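Local coordinates for protein oxidoreductase, fmn-binding (Shewanella oneidensis, PDB 4AWU) that binds FMN and probably uses NADH or NADPH to reduce carbon-carbon double bonds, at residues A[27-32]-A[355-360]; A[44-49]-A[87-92]; A[110-115]-A[129-134]; A[182-187]-A[233-238]. The protein carries 1 engineered substitution. All coordinates share one frame; numbering follows the deposited sequence.

Contact 1: residues A[27-32]-A[355-360]. With 4CH (4-chlorophenol), chain E.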
# COMPACT_ATOMS: atom_id res chain seq x y z
N ARG A 27 5.50 7.66 5.82
CA ARG A 27 5.87 8.75 6.71
C ARG A 27 7.36 9.09 6.58
O ARG A 27 7.83 10.08 7.14
CB ARG A 27 5.54 8.39 8.16
CG ARG A 27 4.11 7.91 8.37
CD ARG A 27 3.07 8.91 7.86
NE ARG A 27 3.26 10.23 8.44
CZ ARG A 27 2.82 10.59 9.64
NH1 ARG A 27 2.14 9.74 10.40
NH2 ARG A 27 3.05 11.81 10.09
N SER A 28 8.09 8.25 5.85
CA SER A 28 9.51 8.51 5.59
C SER A 28 10.28 8.88 6.86
O SER A 28 10.97 9.89 6.92
CB SER A 28 9.63 9.62 4.54
OG SER A 28 8.84 9.30 3.41
N ARG A 29 10.16 8.03 7.87
CA ARG A 29 10.83 8.24 9.14
C ARG A 29 11.93 7.20 9.35
O ARG A 29 12.49 7.11 10.44
CB ARG A 29 9.84 8.15 10.30
CG ARG A 29 8.71 9.19 10.30
CD ARG A 29 9.26 10.60 10.28
NE ARG A 29 8.44 11.57 11.03
CZ ARG A 29 7.34 12.16 10.57
NH1 ARG A 29 6.87 11.88 9.36
NH2 ARG A 29 6.70 13.03 11.33
N ALA A 30 12.23 6.42 8.32
CA ALA A 30 13.16 5.30 8.46
C ALA A 30 14.55 5.79 8.83
O ALA A 30 15.02 6.80 8.30
CB ALA A 30 13.23 4.49 7.18
N SER A 31 15.19 5.08 9.75
CA SER A 31 16.51 5.45 10.23
C SER A 31 17.55 5.44 9.12
O SER A 31 17.54 4.55 8.27
CB SER A 31 16.94 4.51 11.35
OG SER A 31 16.19 4.76 12.52
N GLN A 32 18.44 6.42 9.15
CA GLN A 32 19.51 6.53 8.17
C GLN A 32 20.87 6.36 8.85
O GLN A 32 21.07 6.86 9.95
CB GLN A 32 19.46 7.89 7.48
CG GLN A 32 18.13 8.19 6.84
CD GLN A 32 17.80 7.21 5.74
OE1 GLN A 32 18.54 7.08 4.77
NE2 GLN A 32 16.68 6.49 5.89
N LYS A 355 7.82 14.40 16.13
CA LYS A 355 6.88 15.50 15.98
C LYS A 355 6.05 15.31 14.72
O LYS A 355 6.59 15.17 13.62
CB LYS A 355 7.61 16.85 15.95
CG LYS A 355 8.14 17.28 17.30
CD LYS A 355 8.96 18.55 17.20
CE LYS A 355 9.35 19.07 18.58
NZ LYS A 355 10.29 20.22 18.48
N GLY A 356 4.73 15.30 14.88
CA GLY A 356 3.84 15.07 13.77
C GLY A 356 3.71 13.60 13.46
O GLY A 356 3.13 13.23 12.45
N LEU A 357 4.25 12.76 14.34
CA LEU A 357 4.17 11.31 14.16
C LEU A 357 3.55 10.65 15.39
O LEU A 357 2.49 10.02 15.29
CB LEU A 357 5.56 10.72 13.92
CG LEU A 357 5.57 9.22 13.59
CD1 LEU A 357 5.14 9.00 12.15
CD2 LEU A 357 6.94 8.59 13.84
N THR A 358 4.20 10.79 16.54
CA THR A 358 3.78 10.09 17.75
C THR A 358 3.21 11.03 18.81
O THR A 358 2.80 10.59 19.89
CB THR A 358 4.94 9.30 18.37
OG1 THR A 358 6.05 10.17 18.62
CG2 THR A 358 5.39 8.17 17.44
N ASP A 359 3.16 12.33 18.51
CA ASP A 359 2.71 13.30 19.50
C ASP A 359 1.33 13.89 19.20
O ASP A 359 0.95 14.92 19.75
CB ASP A 359 3.75 14.39 19.70
CG ASP A 359 3.98 15.23 18.46
OD1 ASP A 359 3.39 14.91 17.41
OD2 ASP A 359 4.75 16.21 18.56
N TYR A 360 0.57 13.23 18.33
CA TYR A 360 -0.85 13.52 18.24
C TYR A 360 -1.52 12.84 19.42
O TYR A 360 -1.45 11.62 19.55
CB TYR A 360 -1.46 12.99 16.94
CG TYR A 360 -1.08 13.75 15.69
CD1 TYR A 360 -1.74 14.92 15.33
CD2 TYR A 360 -0.10 13.28 14.84
CE1 TYR A 360 -1.42 15.60 14.18
CE2 TYR A 360 0.23 13.95 13.68
CZ TYR A 360 -0.43 15.11 13.35
OH TYR A 360 -0.10 15.77 12.19
CL9 4CH E . 8.63 15.92 1.73
C4 4CH E . 9.11 14.27 1.58
C5 4CH E . 10.29 13.84 2.17
C6 4CH E . 10.67 12.51 2.07
C1 4CH E . 9.86 11.62 1.38
O7 4CH E . 10.21 10.29 1.30
C2 4CH E . 8.68 12.04 0.79
C3 4CH E . 8.31 13.37 0.89
O HOH W 1 1.07 10.50 12.96
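L357 presents one methyl, CD1, to two guanidinium groups, a compact example of how arginines can tie a C-terminal loop to the body of a barrel enzyme. CD1 lies over a face of the R29 guanidinium, 4.2 Å above the plane and near its centre. Over R27 it is offset toward the rim, and the closest approach is CD1 to NH1 at 3.6 Å. While their faces take up this methyl, the edges do the polar work. R27 folds back at chi2 and chi3 (both -55°), which brings NH2 to G356 O at 2.8 Å, nearly in the guanidinium plane. R29 NH2 turns to K355 O in a weak, bent bond of 3.1 Å, whereas R29 NH1 holds R27 O at 3.0 Å, in the carbonyl plane and on a lone pair. A water bridges R27 NH1 and L357 O. Outside, R29 NE binds G353 O, R27 NE binds L349 O, and both NH2 groups also reach T348 O. S28, between the arginines in sequence, donates from OG to the phenol oxygen of a bound 4-chlorophenol. Two buried cations are thus spread over several peptide carbonyls, whose dipoles probably help to offset the charge.

Contact 2: residues A[44-49]-A[87-92]. With 4CH (4-chlorophenol), chain F.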
# COMPACT_ATOMS: atom_id res chain seq x y z
N TYR A 44 4.52 4.68 16.95
CA TYR A 44 3.51 5.25 16.07
C TYR A 44 2.45 4.23 15.66
O TYR A 44 1.26 4.50 15.72
CB TYR A 44 4.23 5.81 14.84
CG TYR A 44 3.40 6.03 13.60
CD1 TYR A 44 2.49 7.08 13.52
CD2 TYR A 44 3.56 5.22 12.50
CE1 TYR A 44 1.76 7.30 12.37
CE2 TYR A 44 2.84 5.43 11.34
CZ TYR A 44 1.94 6.47 11.28
OH TYR A 44 1.22 6.69 10.13
N TYR A 45 2.89 3.05 15.23
CA TYR A 45 1.95 2.02 14.83
C TYR A 45 1.20 1.44 16.03
O TYR A 45 0.01 1.16 15.95
CB TYR A 45 2.67 0.90 14.07
CG TYR A 45 2.98 1.23 12.63
CD1 TYR A 45 1.96 1.34 11.69
CD2 TYR A 45 4.29 1.40 12.19
CE1 TYR A 45 2.23 1.62 10.36
CE2 TYR A 45 4.57 1.68 10.87
CZ TYR A 45 3.54 1.79 9.96
OH TYR A 45 3.82 2.07 8.65
N ALA A 46 1.90 1.28 17.14
CA ALA A 46 1.28 0.73 18.34
C ALA A 46 0.20 1.67 18.89
O ALA A 46 -0.81 1.23 19.43
CB ALA A 46 2.33 0.46 19.40
N GLN A 47 0.43 2.97 18.73
CA GLN A 47 -0.55 3.98 19.13
C GLN A 47 -1.87 3.82 18.39
O GLN A 47 -2.92 4.23 18.88
CB GLN A 47 -0.01 5.38 18.85
CG GLN A 47 1.04 5.85 19.83
CD GLN A 47 1.49 7.26 19.54
OE1 GLN A 47 1.27 7.78 18.45
NE2 GLN A 47 2.13 7.89 20.53
N ARG A 48 -1.79 3.22 17.21
CA ARG A 48 -2.93 3.14 16.31
C ARG A 48 -3.46 1.72 16.22
O ARG A 48 -4.23 1.39 15.32
CB ARG A 48 -2.50 3.67 14.95
CG ARG A 48 -2.39 5.17 14.98
CD ARG A 48 -1.44 5.77 13.97
NE ARG A 48 -1.43 7.21 14.17
CZ ARG A 48 -0.73 7.84 15.11
NH1 ARG A 48 0.07 7.17 15.92
NH2 ARG A 48 -0.83 9.16 15.24
N ALA A 49 -3.06 0.89 17.18
CA ALA A 49 -3.35 -0.54 17.12
C ALA A 49 -4.77 -0.88 17.58
O ALA A 49 -5.09 -2.05 17.77
CB ALA A 49 -2.32 -1.30 17.95
N THR A 87 6.14 -4.85 14.65
CA THR A 87 5.04 -5.81 14.69
C THR A 87 4.80 -6.34 16.11
O THR A 87 3.67 -6.60 16.49
CB THR A 87 5.26 -6.99 13.73
OG1 THR A 87 6.43 -7.73 14.12
CG2 THR A 87 5.42 -6.49 12.30
N GLU A 88 5.87 -6.48 16.89
CA GLU A 88 5.72 -6.90 18.28
C GLU A 88 5.00 -5.83 19.09
O GLU A 88 4.14 -6.13 19.92
CB GLU A 88 7.09 -7.21 18.90
CG GLU A 88 7.73 -8.49 18.37
CD GLU A 88 6.91 -9.73 18.65
OE1 GLU A 88 6.21 -9.77 19.68
OE2 GLU A 88 6.96 -10.67 17.83
N ALA A 89 5.36 -4.57 18.85
CA ALA A 89 4.73 -3.46 19.54
C ALA A 89 3.24 -3.45 19.24
O ALA A 89 2.41 -3.26 20.13
CB ALA A 89 5.36 -2.15 19.10
N VAL A 90 2.90 -3.65 17.97
CA VAL A 90 1.51 -3.67 17.53
C VAL A 90 0.79 -4.89 18.10
O VAL A 90 -0.34 -4.80 18.58
CB VAL A 90 1.44 -3.71 15.99
CG1 VAL A 90 0.03 -4.00 15.51
CG2 VAL A 90 1.95 -2.39 15.42
N HIS A 91 1.45 -6.04 18.04
CA HIS A 91 0.85 -7.28 18.51
C HIS A 91 0.63 -7.26 20.01
O HIS A 91 -0.32 -7.87 20.52
CB HIS A 91 1.70 -8.47 18.08
CG HIS A 91 1.48 -8.86 16.65
ND1 HIS A 91 2.49 -9.30 15.82
CD2 HIS A 91 0.35 -8.86 15.90
CE1 HIS A 91 1.99 -9.55 14.62
NE2 HIS A 91 0.69 -9.29 14.65
N ALA A 92 1.49 -6.54 20.73
CA ALA A 92 1.31 -6.36 22.16
C ALA A 92 -0.04 -5.72 22.46
O ALA A 92 -0.62 -5.96 23.52
CB ALA A 92 2.44 -5.50 22.72
CL9 4CH F . 10.83 -8.81 20.27
C4 4CH F . 11.17 -10.15 19.24
C5 4CH F . 12.38 -10.22 18.55
C6 4CH F . 12.65 -11.31 17.73
C1 4CH F . 11.71 -12.32 17.59
O7 4CH F . 11.97 -13.39 16.77
C2 4CH F . 10.50 -12.25 18.28
C3 4CH F . 10.24 -11.17 19.10
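V90 lays its CG2 methyl against the CB of Y45, 3.6 Å away, in the seam between two neighbouring helices on the outside of the TIM barrel. These are helix 39-47, which follows the first barrel strand, and helix 77-93, which follows the second; their packing illustrates how small residues let adjacent helices of an alpha/beta barrel come close. The CA atoms of A46 and V90 are only 4.5 Å apart, a spacing possible because the contact is made largely of alanines. A46 CB faces A89 CB at 4.0 Å and lies slightly nearer to A89 O. Further along, A49 CB approaches the other V90 methyl, CG1, at 4.3 Å. The two branches of V90 therefore divide the work: with CG1 anti to the backbone N (chi1 169°), CG2 is turned to Y45 and CG1 to A49. No hydrogen bond crosses the seam.

Beyond CB, the Y45 side chain leads away from helix 77-93 toward the barrel, where its OH bonds to E57, and Y44 CD2 lies over the centre of one face of its ring. R48 and E88 lie off the seam and make no contact across it. R48 NH1 is gripped twice, by Y44 O and by Q47 OE1, both bonds being in the carbonyl plane and on a lone pair, while its NE and NH2 reach backbone oxygens of F325 and I326. On helix 77-93, E88 forms a salt bridge with R84, and a 4-chlorophenol packs beside it, with its chlorine CL9 3.6 Å from E88 CG.

Contact 3: residues A[110-115]-A[129-134]. With 4CH (4-chlorophenol), chain E.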
# COMPACT_ATOMS: atom_id res chain seq x y z
N PRO A 110 17.62 7.89 -9.86
CA PRO A 110 18.80 7.03 -9.65
C PRO A 110 19.43 7.20 -8.26
O PRO A 110 19.93 6.24 -7.68
CB PRO A 110 19.77 7.50 -10.73
CG PRO A 110 18.91 8.05 -11.80
CD PRO A 110 17.71 8.65 -11.11
N ASP A 111 19.42 8.42 -7.75
CA ASP A 111 19.95 8.72 -6.42
C ASP A 111 19.27 7.90 -5.33
O ASP A 111 19.88 7.62 -4.30
CB ASP A 111 19.83 10.21 -6.10
CG ASP A 111 20.75 11.07 -6.97
OD1 ASP A 111 21.56 10.50 -7.73
OD2 ASP A 111 20.68 12.31 -6.87
N ASN A 112 18.01 7.52 -5.53
CA ASN A 112 17.30 6.70 -4.55
C ASN A 112 17.53 5.21 -4.75
O ASN A 112 17.21 4.40 -3.88
CB ASN A 112 15.80 7.00 -4.58
CG ASN A 112 15.45 8.34 -3.97
OD1 ASN A 112 16.23 8.92 -3.20
ND2 ASN A 112 14.27 8.85 -4.30
N ILE A 113 18.07 4.83 -5.91
CA ILE A 113 18.25 3.42 -6.22
C ILE A 113 19.69 3.08 -6.63
O ILE A 113 19.91 2.39 -7.63
CB ILE A 113 17.26 2.95 -7.30
CG1 ILE A 113 17.36 3.84 -8.54
CG2 ILE A 113 15.85 2.99 -6.76
CD1 ILE A 113 16.63 3.28 -9.74
N ASP A 114 20.65 3.58 -5.86
CA ASP A 114 22.05 3.20 -6.02
C ASP A 114 22.62 3.56 -7.39
O ASP A 114 23.47 2.85 -7.92
CB ASP A 114 22.22 1.70 -5.77
CG ASP A 114 22.00 1.32 -4.31
OD1 ASP A 114 22.05 2.22 -3.45
OD2 ASP A 114 21.79 0.12 -4.04
N GLY A 115 22.15 4.67 -7.95
CA GLY A 115 22.64 5.14 -9.23
C GLY A 115 22.11 4.36 -10.42
O GLY A 115 22.48 4.63 -11.56
N VAL A 129 5.99 13.98 -12.83
CA VAL A 129 6.02 13.31 -11.53
C VAL A 129 7.37 13.51 -10.86
O VAL A 129 8.42 13.41 -11.49
CB VAL A 129 5.74 11.80 -11.66
CG1 VAL A 129 6.02 11.09 -10.35
CG2 VAL A 129 4.31 11.57 -12.10
N LYS A 130 7.33 13.81 -9.56
CA LYS A 130 8.54 14.05 -8.79
C LYS A 130 8.63 13.09 -7.62
O LYS A 130 7.61 12.68 -7.05
CB LYS A 130 8.56 15.49 -8.27
CG LYS A 130 8.29 16.53 -9.34
CD LYS A 130 9.20 17.74 -9.16
CE LYS A 130 8.91 18.81 -10.20
NZ LYS A 130 9.98 19.83 -10.26
N VAL A 131 9.85 12.74 -7.26
CA VAL A 131 10.11 12.01 -6.02
C VAL A 131 11.03 12.85 -5.15
O VAL A 131 11.57 13.86 -5.60
CB VAL A 131 10.73 10.63 -6.27
CG1 VAL A 131 9.73 9.73 -6.99
CG2 VAL A 131 12.03 10.75 -7.06
N PHE A 132 11.21 12.44 -3.90
CA PHE A 132 12.03 13.19 -2.96
C PHE A 132 13.37 12.51 -2.82
O PHE A 132 13.44 11.29 -2.65
CB PHE A 132 11.32 13.29 -1.61
CG PHE A 132 12.00 14.19 -0.63
CD1 PHE A 132 13.03 13.71 0.16
CD2 PHE A 132 11.62 15.51 -0.49
CE1 PHE A 132 13.67 14.54 1.07
CE2 PHE A 132 12.25 16.34 0.42
CZ PHE A 132 13.27 15.85 1.20
N VAL A 133 14.45 13.29 -2.89
CA VAL A 133 15.80 12.73 -2.80
C VAL A 133 16.62 13.41 -1.72
O VAL A 133 16.57 14.62 -1.54
CB VAL A 133 16.55 12.88 -4.14
CG1 VAL A 133 18.04 12.61 -3.96
CG2 VAL A 133 15.96 11.93 -5.18
N ASP A 134 17.38 12.59 -0.99
CA ASP A 134 18.37 13.06 -0.03
C ASP A 134 19.67 12.30 -0.29
O ASP A 134 19.98 11.34 0.41
CB ASP A 134 17.90 12.83 1.40
CG ASP A 134 18.99 13.06 2.43
OD1 ASP A 134 19.92 13.85 2.14
OD2 ASP A 134 18.93 12.45 3.52
CL9 4CH E . 8.63 15.92 1.73
C4 4CH E . 9.11 14.27 1.58
C5 4CH E . 10.29 13.84 2.17
C6 4CH E . 10.67 12.51 2.07
C1 4CH E . 9.86 11.62 1.38
O7 4CH E . 10.21 10.29 1.30
C2 4CH E . 8.68 12.04 0.79
C3 4CH E . 8.31 13.37 0.89
O HOH W 2 17.44 9.83 -1.23
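The carboxamide of N112 meets strand 130-133 with its edge: F132 O lies almost in the amide plane and accepts a fairly straight bond from ND2, at 3.1 Å and 165°. Seen from the acceptor the approach is less regular, for ND2 stands 41° above the carbonyl plane of F132. V133 CG2 comes in obliquely beside the same amide, 3.6 Å from both N112 OD1 and N112 ND2. The second flat group is the ring of F132, whose side chain leaves the strand on the side away from the 110-115 loop, and it carries a 4-chlorophenol over one face. The two rings are nearly parallel but displaced, so that C5 of the ligand is 3.2 Å above the centre of the phenyl ring. F142 meets F132 edge-to-face, and the ligand hydroxyl is bonded to A69 O.

Because side chains alternate along a strand, a single strand can serve two surfaces, and this one does so clearly. V131 and V133 turn toward the 110-115 loop and F132 toward the pocket. D111 CB abuts V133 CG1 at 3.7 Å, the two side chains crossing at about a right angle, and D111 OD2 is bonded to N135. A water accepts from D134 N and donates to N112 OD1, carrying the hold of the asparagine from F132 on to D134, while D134 OD2 is tied to W70.

Strand 130-133 pairs antiparallel with strand 141-144 through V131 with V143 and V133 with G141. This two-stranded sheet lies in the long excursion between barrel strand 96-102 and helix 153-172, and N112 fastens the earlier part of that excursion to it.

Contact 4: residues A[182-187]-A[233-238]. With FMN (flavin mononucleotide), chain B; 4CH (4-chlorophenol), chain D.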
# COMPACT_ATOMS: atom_id res chain seq x y z
N ALA A 182 -0.05 -2.59 -5.71
CA ALA A 182 -0.23 -2.63 -7.15
C ALA A 182 -1.01 -1.40 -7.59
O ALA A 182 -1.75 -1.44 -8.57
CB ALA A 182 -0.96 -3.89 -7.56
N ALA A 183 -0.81 -0.29 -6.88
CA ALA A 183 -1.63 0.90 -7.05
C ALA A 183 -0.79 2.14 -7.25
O ALA A 183 0.44 2.08 -7.29
CB ALA A 183 -2.55 1.08 -5.83
N ASN A 184 -1.47 3.28 -7.38
CA ASN A 184 -0.85 4.59 -7.43
C ASN A 184 0.36 4.68 -8.35
O ASN A 184 1.36 5.31 -8.02
CB ASN A 184 -0.49 5.06 -6.02
CG ASN A 184 -1.72 5.23 -5.13
OD1 ASN A 184 -2.82 5.48 -5.62
ND2 ASN A 184 -1.53 5.09 -3.83
N GLY A 185 0.24 4.06 -9.52
CA GLY A 185 1.18 4.25 -10.60
C GLY A 185 2.56 3.68 -10.36
O GLY A 185 3.52 4.09 -11.02
N TYR A 186 2.67 2.74 -9.43
CA TYR A 186 3.95 2.11 -9.16
C TYR A 186 4.15 0.88 -10.04
O TYR A 186 3.38 0.66 -10.98
CB TYR A 186 4.09 1.83 -7.66
CG TYR A 186 4.12 3.13 -6.88
CD1 TYR A 186 5.13 4.05 -7.07
CD2 TYR A 186 3.12 3.44 -5.97
CE1 TYR A 186 5.17 5.24 -6.36
CE2 TYR A 186 3.14 4.62 -5.26
CZ TYR A 186 4.16 5.52 -5.46
OH TYR A 186 4.19 6.70 -4.75
N LEU A 187 5.18 0.08 -9.79
CA LEU A 187 5.65 -0.87 -10.80
C LEU A 187 4.54 -1.71 -11.43
O LEU A 187 4.38 -1.73 -12.65
CB LEU A 187 6.74 -1.79 -10.24
CG LEU A 187 7.24 -2.79 -11.29
CD1 LEU A 187 7.77 -2.06 -12.51
CD2 LEU A 187 8.30 -3.73 -10.72
N ARG A 233 -3.42 -4.29 -3.16
CA ARG A 233 -4.06 -2.99 -3.26
C ARG A 233 -4.06 -2.49 -4.69
O ARG A 233 -3.02 -2.48 -5.36
CB ARG A 233 -3.37 -1.96 -2.36
CG ARG A 233 -4.23 -0.73 -2.16
CD ARG A 233 -3.66 0.23 -1.15
NE ARG A 233 -4.74 0.96 -0.50
CZ ARG A 233 -4.62 2.15 0.06
NH1 ARG A 233 -3.47 2.80 0.03
NH2 ARG A 233 -5.68 2.70 0.63
N LEU A 234 -5.23 -2.06 -5.15
CA LEU A 234 -5.39 -1.50 -6.48
C LEU A 234 -5.99 -0.10 -6.36
O LEU A 234 -6.67 0.21 -5.39
CB LEU A 234 -6.32 -2.38 -7.31
CG LEU A 234 -5.91 -3.84 -7.48
CD1 LEU A 234 -7.01 -4.64 -8.14
CD2 LEU A 234 -4.63 -3.93 -8.30
N ALA A 235 -5.71 0.74 -7.34
CA ALA A 235 -6.32 2.06 -7.42
C ALA A 235 -6.87 2.23 -8.82
O ALA A 235 -6.21 2.79 -9.69
CB ALA A 235 -5.30 3.14 -7.12
N PRO A 236 -8.09 1.73 -9.06
CA PRO A 236 -8.62 1.66 -10.43
C PRO A 236 -8.78 3.01 -11.12
O PRO A 236 -8.52 3.09 -12.32
CB PRO A 236 -9.98 0.99 -10.24
CG PRO A 236 -9.91 0.29 -8.93
CD PRO A 236 -9.00 1.12 -8.08
N LEU A 237 -9.20 4.04 -10.39
CA LEU A 237 -9.63 5.29 -11.02
C LEU A 237 -8.76 6.51 -10.73
O LEU A 237 -8.72 7.45 -11.52
CB LEU A 237 -11.08 5.59 -10.65
CG LEU A 237 -12.08 4.50 -11.03
CD1 LEU A 237 -13.48 4.90 -10.62
CD2 LEU A 237 -12.02 4.20 -12.52
N THR A 238 -8.08 6.52 -9.59
CA THR A 238 -7.15 7.61 -9.34
C THR A 238 -5.95 7.41 -10.26
O THR A 238 -5.74 6.31 -10.77
CB THR A 238 -6.69 7.70 -7.87
OG1 THR A 238 -6.07 6.47 -7.48
CG2 THR A 238 -7.88 7.99 -6.96
N1 FMN B . -1.16 4.39 -0.06
C2 FMN B . -0.40 3.28 -0.32
O2 FMN B . -0.90 2.35 -0.96
N3 FMN B . 0.90 3.20 0.14
C4 FMN B . 1.47 4.27 0.80
O4 FMN B . 2.56 4.13 1.36
C4A FMN B . 0.69 5.38 1.07
N5 FMN B . 1.23 6.45 1.74
C5A FMN B . 0.47 7.56 1.99
C6 FMN B . 1.02 8.59 2.73
C7 FMN B . 0.25 9.71 3.05
C7M FMN B . 0.88 10.81 3.85
C8 FMN B . -1.06 9.79 2.59
C8M FMN B . -1.92 10.97 2.96
C9 FMN B . -1.62 8.74 1.87
C9A FMN B . -0.86 7.60 1.60
N10 FMN B . -1.39 6.56 0.86
C10 FMN B . -0.62 5.45 0.62
C1' FMN B . -2.84 6.53 0.49
C2' FMN B . -3.65 6.20 1.74
O2' FMN B . -3.34 4.88 2.14
C3' FMN B . -5.15 6.33 1.53
O3' FMN B . -5.58 5.35 0.60
C4' FMN B . -5.52 7.73 1.06
O4' FMN B . -4.94 8.69 1.91
C5' FMN B . -7.03 7.97 1.02
O5' FMN B . -7.62 7.71 2.28
P FMN B . -8.04 8.91 3.27
O1P FMN B . -6.77 9.59 3.73
O2P FMN B . -8.90 9.91 2.53
O3P FMN B . -8.80 8.33 4.43
CL9 4CH D . 3.09 9.48 0.02
C4 4CH D . 2.40 8.15 -0.83
C5 4CH D . 3.17 7.03 -1.05
C6 4CH D . 2.64 5.94 -1.71
C1 4CH D . 1.33 5.98 -2.16
O7 4CH D . 0.82 4.89 -2.80
C2 4CH D . 0.54 7.10 -1.93
C3 4CH D . 1.08 8.20 -1.27
O HOH W 3 -3.92 0.14 -9.50
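R233 NH1 is gripped by two oxygens of the flavin mononucleotide, O2 of the ring at 2.8 Å and O2' of the ribityl chain at 3.0 Å, while the main chain of the same residue holds A182. Its neighbour NH2 reaches O3' at 2.7 Å, so the guanidinium spans the junction of the isoalloxazine and its tail and has flavin N1 at its edge. The side chain runs extended from CG to NE, with CG anti to the backbone N (chi1 -164°), which carries the charge from the strand to the cofactor. That positive charge beside O2 and N1 would probably stabilise a reduced, anionic flavin.

The other end of R233 closes the contact: A182 N donates to R233 O at 3.0 Å, and a water then bridges A182 O and A235 N. Alanine methyls fill in around these bonds, A182 CB against L234 CD2 and A183 CB against A235 CB, each at 3.7 Å. Residues 183-186 make a type I' turn that places N184 and Y186 beside a second ligand, a 4-chlorophenol whose O7 lies at the edge of the Y186 ring and is also bonded to H181.

Strands 177-181 and 230-234 are the fourth and fifth of the parallel barrel, and the contact lies where both run out at their C-terminal ends. Strand 266-270 flanks R233 and L234 on the next side, and helix 248-261 packs on L234.

How the contacts relate
From the N terminus, the chain leaves the first barrel strand through 27-32, which packs against 355-360 near the C terminus; contact 1 therefore closes a loop enclosing the other three. Within it contacts 2, 3 and 4 follow in series, and none crosses another. Contact 2 joins the first two outer helices, contact 3 the excursion after the third strand, and contact 4 the ends of the fourth and fifth strands. Contacts 1 and 2 touch directly, through T358 O with Q47 NE2 and R27 NH1 with Y44 OH. Contacts 1 and 3 do not touch, but share one chlorophenol. Contact 4, about 6 Å from contact 3 at the nearest atoms, reaches the flavin.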